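Side-chain contacts in PbICP-C (Plasmodium berghei, PDB 3PNR), which probably inhibits cysteine peptidases, the chain being the C-terminal part of a falstatin-type inhibitor: residues S151-H156 and I163-Y168; N38-E43 and I81-F86. All coordinates share one frame; numbering follows the deposited sequence.

Contact 1: S151-H156 and I163-Y168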
loop_
_atom_site.group_PDB
_atom_site.type_symbol
_atom_site.label_atom_id
_atom_site.label_comp_id
_atom_site.label_asym_id
_atom_site.label_seq_id
_atom_site.Cartn_x
_atom_site.Cartn_y
_atom_site.Cartn_z
ATOM N N SER B 151 1.130 -4.576 -21.207
ATOM C CA SER B 151 1.239 -3.615 -22.313
ATOM C C SER B 151 1.262 -4.299 -23.690
ATOM O O SER B 151 1.716 -5.441 -23.832
ATOM C CB SER B 151 2.459 -2.697 -22.150
ATOM O OG SER B 151 2.446 -1.633 -23.098
ATOM N N VAL B 152 0.773 -3.581 -24.699
ATOM C CA VAL B 152 0.611 -4.124 -26.043
ATOM C C VAL B 152 1.479 -3.412 -27.083
ATOM O O VAL B 152 1.399 -2.186 -27.240
ATOM C CB VAL B 152 -0.859 -4.031 -26.484
ATOM C CG1 VAL B 152 -1.031 -4.594 -27.882
ATOM C CG2 VAL B 152 -1.744 -4.759 -25.490
ATOM N N ILE B 153 2.302 -4.180 -27.795
ATOM C CA ILE B 153 3.166 -3.612 -28.833
ATOM C C ILE B 153 2.823 -4.130 -30.233
ATOM O O ILE B 153 2.758 -5.339 -30.459
ATOM C CB ILE B 153 4.660 -3.879 -28.542
ATOM C CG1 ILE B 153 5.067 -3.253 -27.205
ATOM C CG2 ILE B 153 5.528 -3.332 -29.674
ATOM C CD1 ILE B 153 6.456 -3.646 -26.734
ATOM N N LYS B 154 2.613 -3.206 -31.168
ATOM C CA LYS B 154 2.279 -3.569 -32.548
ATOM C C LYS B 154 3.033 -2.723 -33.578
ATOM O O LYS B 154 2.925 -1.493 -33.594
ATOM C CB LYS B 154 0.769 -3.465 -32.779
ATOM C CG LYS B 154 0.332 -3.657 -34.221
ATOM C CD LYS B 154 -1.182 -3.562 -34.334
ATOM C CE LYS B 154 -1.621 -3.194 -35.741
ATOM N NZ LYS B 154 -3.088 -2.939 -35.801
ATOM N N GLY B 155 3.795 -3.400 -34.434
ATOM C CA GLY B 155 4.549 -2.742 -35.487
ATOM C C GLY B 155 3.712 -2.480 -36.726
ATOM O O GLY B 155 2.813 -3.254 -37.062
ATOM N N HIS B 156 4.007 -1.376 -37.403
ATOM C CA HIS B 156 3.290 -1.000 -38.615
ATOM C C HIS B 156 4.255 -0.744 -39.769
ATOM O O HIS B 156 3.848 -0.602 -40.922
ATOM C CB HIS B 156 2.448 0.252 -38.365
ATOM C CG HIS B 156 1.379 0.068 -37.336
ATOM N ND1 HIS B 156 1.049 1.046 -36.424
ATOM C CD2 HIS B 156 0.565 -0.982 -37.074
ATOM C CE1 HIS B 156 0.072 0.611 -35.648
ATOM N NE2 HIS B 156 -0.238 -0.619 -36.020
ATOM N N ILE B 163 11.391 1.271 -26.723
ATOM C CA ILE B 163 10.191 1.406 -25.903
ATOM C C ILE B 163 10.563 1.396 -24.424
ATOM O O ILE B 163 11.210 0.460 -23.947
ATOM C CB ILE B 163 9.207 0.260 -26.176
ATOM C CG1 ILE B 163 9.027 0.079 -27.686
ATOM C CG2 ILE B 163 7.881 0.526 -25.484
ATOM C CD1 ILE B 163 7.899 -0.847 -28.061
ATOM N N VAL B 164 10.162 2.435 -23.699
ATOM C CA VAL B 164 10.585 2.575 -22.303
ATOM C C VAL B 164 9.460 2.407 -21.275
ATOM O O VAL B 164 8.442 3.098 -21.313
ATOM C CB VAL B 164 11.317 3.901 -22.068
ATOM C CG1 VAL B 164 11.806 3.981 -20.636
ATOM C CG2 VAL B 164 12.478 4.031 -23.036
ATOM N N TYR B 165 9.655 1.463 -20.367
ATOM C CA TYR B 165 8.729 1.258 -19.263
ATOM C C TYR B 165 9.468 1.492 -17.962
ATOM O O TYR B 165 10.676 1.254 -17.870
ATOM C CB TYR B 165 8.217 -0.174 -19.255
ATOM C CG TYR B 165 7.409 -0.570 -20.462
ATOM C CD1 TYR B 165 6.071 -0.218 -20.568
ATOM C CD2 TYR B 165 7.975 -1.323 -21.484
ATOM C CE1 TYR B 165 5.321 -0.589 -21.662
ATOM C CE2 TYR B 165 7.233 -1.704 -22.586
ATOM C CZ TYR B 165 5.904 -1.333 -22.669
ATOM O OH TYR B 165 5.152 -1.705 -23.757
ATOM N N SER B 166 8.754 1.939 -16.941
ATOM C CA SER B 166 9.367 1.996 -15.629
ATOM C C SER B 166 8.372 1.755 -14.518
ATOM O O SER B 166 7.212 2.157 -14.601
ATOM C CB SER B 166 10.103 3.315 -15.416
ATOM O OG SER B 166 11.179 3.133 -14.507
ATOM N N TYR B 167 8.859 1.073 -13.487
ATOM C CA TYR B 167 8.137 0.808 -12.257
ATOM C C TYR B 167 8.732 1.773 -11.252
ATOM O O TYR B 167 9.880 1.609 -10.829
ATOM C CB TYR B 167 8.417 -0.633 -11.833
ATOM C CG TYR B 167 7.484 -1.230 -10.798
ATOM C CD1 TYR B 167 6.113 -1.271 -11.006
ATOM C CD2 TYR B 167 7.987 -1.797 -9.628
ATOM C CE1 TYR B 167 5.262 -1.837 -10.064
ATOM C CE2 TYR B 167 7.152 -2.365 -8.688
ATOM C CZ TYR B 167 5.791 -2.385 -8.910
ATOM O OH TYR B 167 4.959 -2.945 -7.973
ATOM N N TYR B 168 7.969 2.801 -10.894
ATOM C CA TYR B 168 8.469 3.826 -9.986
ATOM C C TYR B 168 7.345 4.402 -9.125
ATOM O O TYR B 168 6.172 4.107 -9.347
ATOM C CB TYR B 168 9.212 4.936 -10.760
ATOM C CG TYR B 168 8.321 5.882 -11.532
ATOM C CD1 TYR B 168 7.777 5.513 -12.762
ATOM C CD2 TYR B 168 8.016 7.144 -11.034
ATOM C CE1 TYR B 168 6.953 6.375 -13.470
ATOM C CE2 TYR B 168 7.183 8.015 -11.730
ATOM C CZ TYR B 168 6.659 7.628 -12.952
ATOM O OH TYR B 168 5.838 8.489 -13.659
#

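Contact 2: N38-E43 and I81-F86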
loop_
_atom_site.group_PDB
_atom_site.type_symbol
_atom_site.label_atom_id
_atom_site.label_comp_id
_atom_site.label_asym_id
_atom_site.label_seq_id
_atom_site.Cartn_x
_atom_site.Cartn_y
_atom_site.Cartn_z
ATOM N N ASN B 38 15.526 -3.238 -5.192
ATOM C CA ASN B 38 15.323 -2.036 -4.385
ATOM C C ASN B 38 16.220 -0.859 -4.781
ATOM O O ASN B 38 15.968 0.285 -4.405
ATOM C CB ASN B 38 15.428 -2.343 -2.890
ATOM C CG ASN B 38 14.105 -2.813 -2.303
ATOM O OD1 ASN B 38 13.507 -2.130 -1.466
ATOM N ND2 ASN B 38 13.630 -3.973 -2.759
ATOM N N GLN B 39 17.263 -1.140 -5.551
ATOM C CA GLN B 39 18.092 -0.076 -6.085
ATOM C C GLN B 39 17.606 0.300 -7.478
ATOM O O GLN B 39 17.156 -0.549 -8.251
ATOM C CB GLN B 39 19.556 -0.502 -6.137
ATOM C CG GLN B 39 20.097 -1.009 -4.814
ATOM C CD GLN B 39 21.354 -1.837 -4.988
ATOM O OE1 GLN B 39 22.115 -1.636 -5.936
ATOM N NE2 GLN B 39 21.579 -2.779 -4.073
ATOM N N THR B 40 17.685 1.588 -7.778
ATOM C CA THR B 40 17.357 2.103 -9.094
ATOM C C THR B 40 18.204 1.421 -10.158
ATOM O O THR B 40 19.428 1.350 -10.034
ATOM C CB THR B 40 17.622 3.610 -9.149
ATOM O OG1 THR B 40 16.784 4.273 -8.191
ATOM C CG2 THR B 40 17.346 4.153 -10.542
ATOM N N ASN B 41 17.554 0.918 -11.202
ATOM C CA ASN B 41 18.272 0.200 -12.251
ATOM C C ASN B 41 17.621 0.234 -13.630
ATOM O O ASN B 41 16.486 0.681 -13.799
ATOM C CB ASN B 41 18.511 -1.250 -11.840
ATOM C CG ASN B 41 17.232 -2.032 -11.710
ATOM O OD1 ASN B 41 16.820 -2.720 -12.639
ATOM N ND2 ASN B 41 16.586 -1.929 -10.554
ATOM N N GLN B 42 18.365 -0.274 -14.604
ATOM C CA GLN B 42 17.972 -0.260 -16.002
ATOM C C GLN B 42 18.117 -1.679 -16.543
ATOM O O GLN B 42 18.901 -2.472 -16.019
ATOM C CB GLN B 42 18.902 0.684 -16.757
ATOM C CG GLN B 42 18.402 1.162 -18.094
ATOM C CD GLN B 42 19.212 2.344 -18.613
ATOM O OE1 GLN B 42 19.735 3.148 -17.834
ATOM N NE2 GLN B 42 19.315 2.455 -19.936
ATOM N N GLU B 43 17.356 -2.009 -17.580
ATOM C CA GLU B 43 17.456 -3.324 -18.204
ATOM C C GLU B 43 16.961 -3.249 -19.638
ATOM O O GLU B 43 15.758 -3.183 -19.882
ATOM C CB GLU B 43 16.656 -4.372 -17.417
ATOM C CG GLU B 43 16.732 -5.798 -17.976
ATOM C CD GLU B 43 15.863 -6.792 -17.205
ATOM O OE1 GLU B 43 15.179 -6.369 -16.251
ATOM O OE2 GLU B 43 15.854 -7.996 -17.549
ATOM N N ILE B 81 18.188 7.545 -19.457
ATOM C CA ILE B 81 17.176 7.420 -18.409
ATOM C C ILE B 81 17.446 8.292 -17.190
ATOM O O ILE B 81 18.422 8.076 -16.473
ATOM C CB ILE B 81 17.034 5.962 -17.931
ATOM C CG1 ILE B 81 16.706 5.046 -19.110
ATOM C CG2 ILE B 81 15.957 5.855 -16.871
ATOM C CD1 ILE B 81 15.514 5.502 -19.909
ATOM N N ASN B 82 16.574 9.270 -16.954
ATOM C CA ASN B 82 16.640 10.062 -15.729
ATOM C C ASN B 82 15.317 10.105 -14.958
ATOM O O ASN B 82 14.398 10.834 -15.335
ATOM C CB ASN B 82 17.135 11.479 -16.010
ATOM C CG ASN B 82 17.556 12.203 -14.743
ATOM O OD1 ASN B 82 17.928 11.570 -13.749
ATOM N ND2 ASN B 82 17.493 13.531 -14.765
ATOM N N PRO B 83 15.226 9.319 -13.870
ATOM C CA PRO B 83 14.031 9.225 -13.019
ATOM C C PRO B 83 13.689 10.560 -12.370
ATOM O O PRO B 83 12.519 10.834 -12.094
ATOM C CB PRO B 83 14.437 8.200 -11.954
ATOM C CG PRO B 83 15.540 7.397 -12.592
ATOM C CD PRO B 83 16.284 8.388 -13.439
ATOM N N GLU B 84 14.707 11.379 -12.126
ATOM C CA GLU B 84 14.489 12.745 -11.681
ATOM C C GLU B 84 13.400 13.407 -12.534
ATOM O O GLU B 84 12.640 14.246 -12.046
ATOM C CB GLU B 84 15.785 13.545 -11.810
ATOM C CG GLU B 84 15.985 14.602 -10.740
ATOM C CD GLU B 84 16.874 14.122 -9.604
ATOM O OE1 GLU B 84 17.563 13.091 -9.780
ATOM O OE2 GLU B 84 16.891 14.778 -8.539
ATOM N N ASN B 85 13.322 13.013 -13.806
ATOM C CA ASN B 85 12.450 13.686 -14.766
ATOM C C ASN B 85 11.167 12.949 -15.119
ATOM O O ASN B 85 10.438 13.372 -16.023
ATOM C CB ASN B 85 13.211 13.990 -16.056
ATOM C CG ASN B 85 14.278 15.041 -15.863
ATOM O OD1 ASN B 85 14.129 15.954 -15.046
ATOM N ND2 ASN B 85 15.370 14.921 -16.616
ATOM N N PHE B 86 10.895 11.845 -14.426
ATOM C CA PHE B 86 9.643 11.130 -14.634
ATOM C C PHE B 86 8.463 11.979 -14.177
ATOM O O PHE B 86 8.603 12.826 -13.288
ATOM C CB PHE B 86 9.614 9.801 -13.873
ATOM C CG PHE B 86 10.625 8.796 -14.343
ATOM C CD1 PHE B 86 11.368 9.015 -15.491
ATOM C CD2 PHE B 86 10.808 7.608 -13.646
ATOM C CE1 PHE B 86 12.293 8.081 -15.924
ATOM C CE2 PHE B 86 11.731 6.665 -14.076
ATOM C CZ PHE B 86 12.475 6.905 -15.221
#

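Contact 1: S151-H156 and I163-Y168
The ring of Tyr165 meets Ser151 at its hydroxyl-bearing edge, with OG of Ser151 lying near the ring plane. Val102 and Ile57, from neighbouring strands of the sheet that holds 146-155, also touch Tyr165. The other flat group, the His156 ring, packs within its own segment: Lys154 O stands 4.0 Å above the ring plane, over its centre, and CE of Lys154 lies at the edge.

The two segments belong to facing sheets of the immunoglobulin-like β sandwich that characterises this inhibitor family. Successive strands run antiparallel, their local axes 177° apart in direction and 10.8 Å apart at closest approach, so side chains rather than backbone hydrogen bonds join them. All four touching residues are buried.

Ile153 and Ile163 meet tip to tip between the layers, CD1 of one 3.4 Å from CD1 of the other. In both, CG1 is anti to the carbonyl carbon (chi1 -60° in Ile153, -48° in Ile163), and the outer bonds are extended, which carries the terminal methyls across. CG2 of Ile153 also meets CD1 of Ile163, at 3.8 Å. Val102 touches both isoleucines; Leu55 and Ile57 continue the core around Ile153, Leu71 and Ile74 around Ile163.

The polar contact lies next to this apolar one: CG1 of Ile153 comes within 3.8 Å of Tyr165 OH. The buried phenol is satisfied across the sandwich by donating to Ser151. That serine hydroxyl in turn donates to the backbone carbonyl of Thr103 on the adjacent strand, and its fixed direction leaves the oxygen to accept from the tyrosine, with Tyr165 OH 2.8 Å from Ser151 OG.

Contact 2: N38-E43 and I81-F86
Van der Waals contact alone joins the two segments, at two places. Gln42 brings its amide across Ile81: CD of Gln42 is 3.7 Å from CG1 of Ile81, while OE1 and NE2 of Gln42 are each 3.8 Å from that same CG1, so the methylene lies over the flat side of the amide, close to its carbon. An extended chain, with CG anti to the backbone N (chi1 -161°), gives the glutamine this reach. Two residues before Gln42 and two after Ile81, CG2 of Thr40 approaches CG of Pro83 at 4.2 Å.

Hydrogen bonds shape each segment separately. Asn41 ND2 donates to Gln39 O at 2.7 Å, within the amide plane of Asn41 and nearly straight (N-H...O 161°); Asn178 OD1 is a second partner of this ND2. Phe86 N binds Pro83 O at 3.0 Å, closing the short 3-10 turn.

Aromatic contacts involve Phe86: CA of Pro83 lies over the centre of one face of its ring, and the ring meets that of Tyr168 edge-to-face. One charged pair, Glu43 with Lys180, ties the strand to its neighbour.

The arrangement is that of a β-sandwich margin, where the edge strand 41-49 is flanked by a connecting loop lying on the outer surface of its sheet.

How the contacts relate
The centres of the two contacts lie about 16 Å apart, and both involve the four-stranded sheet. Contact 1 lies near the centre of the folded chain, between this sheet and the five-stranded one; contact 2 is at the surface. They meet through strand 159-168, whose inward residues serve contact 1 while Val164 and Ser166 on its other side touch Ile81 and Phe86 of contact 2. Along the chain contact 2 closes first, bringing the loop after strand 68-75 against strand 41-49, and contact 1 then packs two successive strands face to face across the layers. Strand 159-168 thus carries core packing on one face and the 81-86 loop on the other, in a probable inhibitor domain.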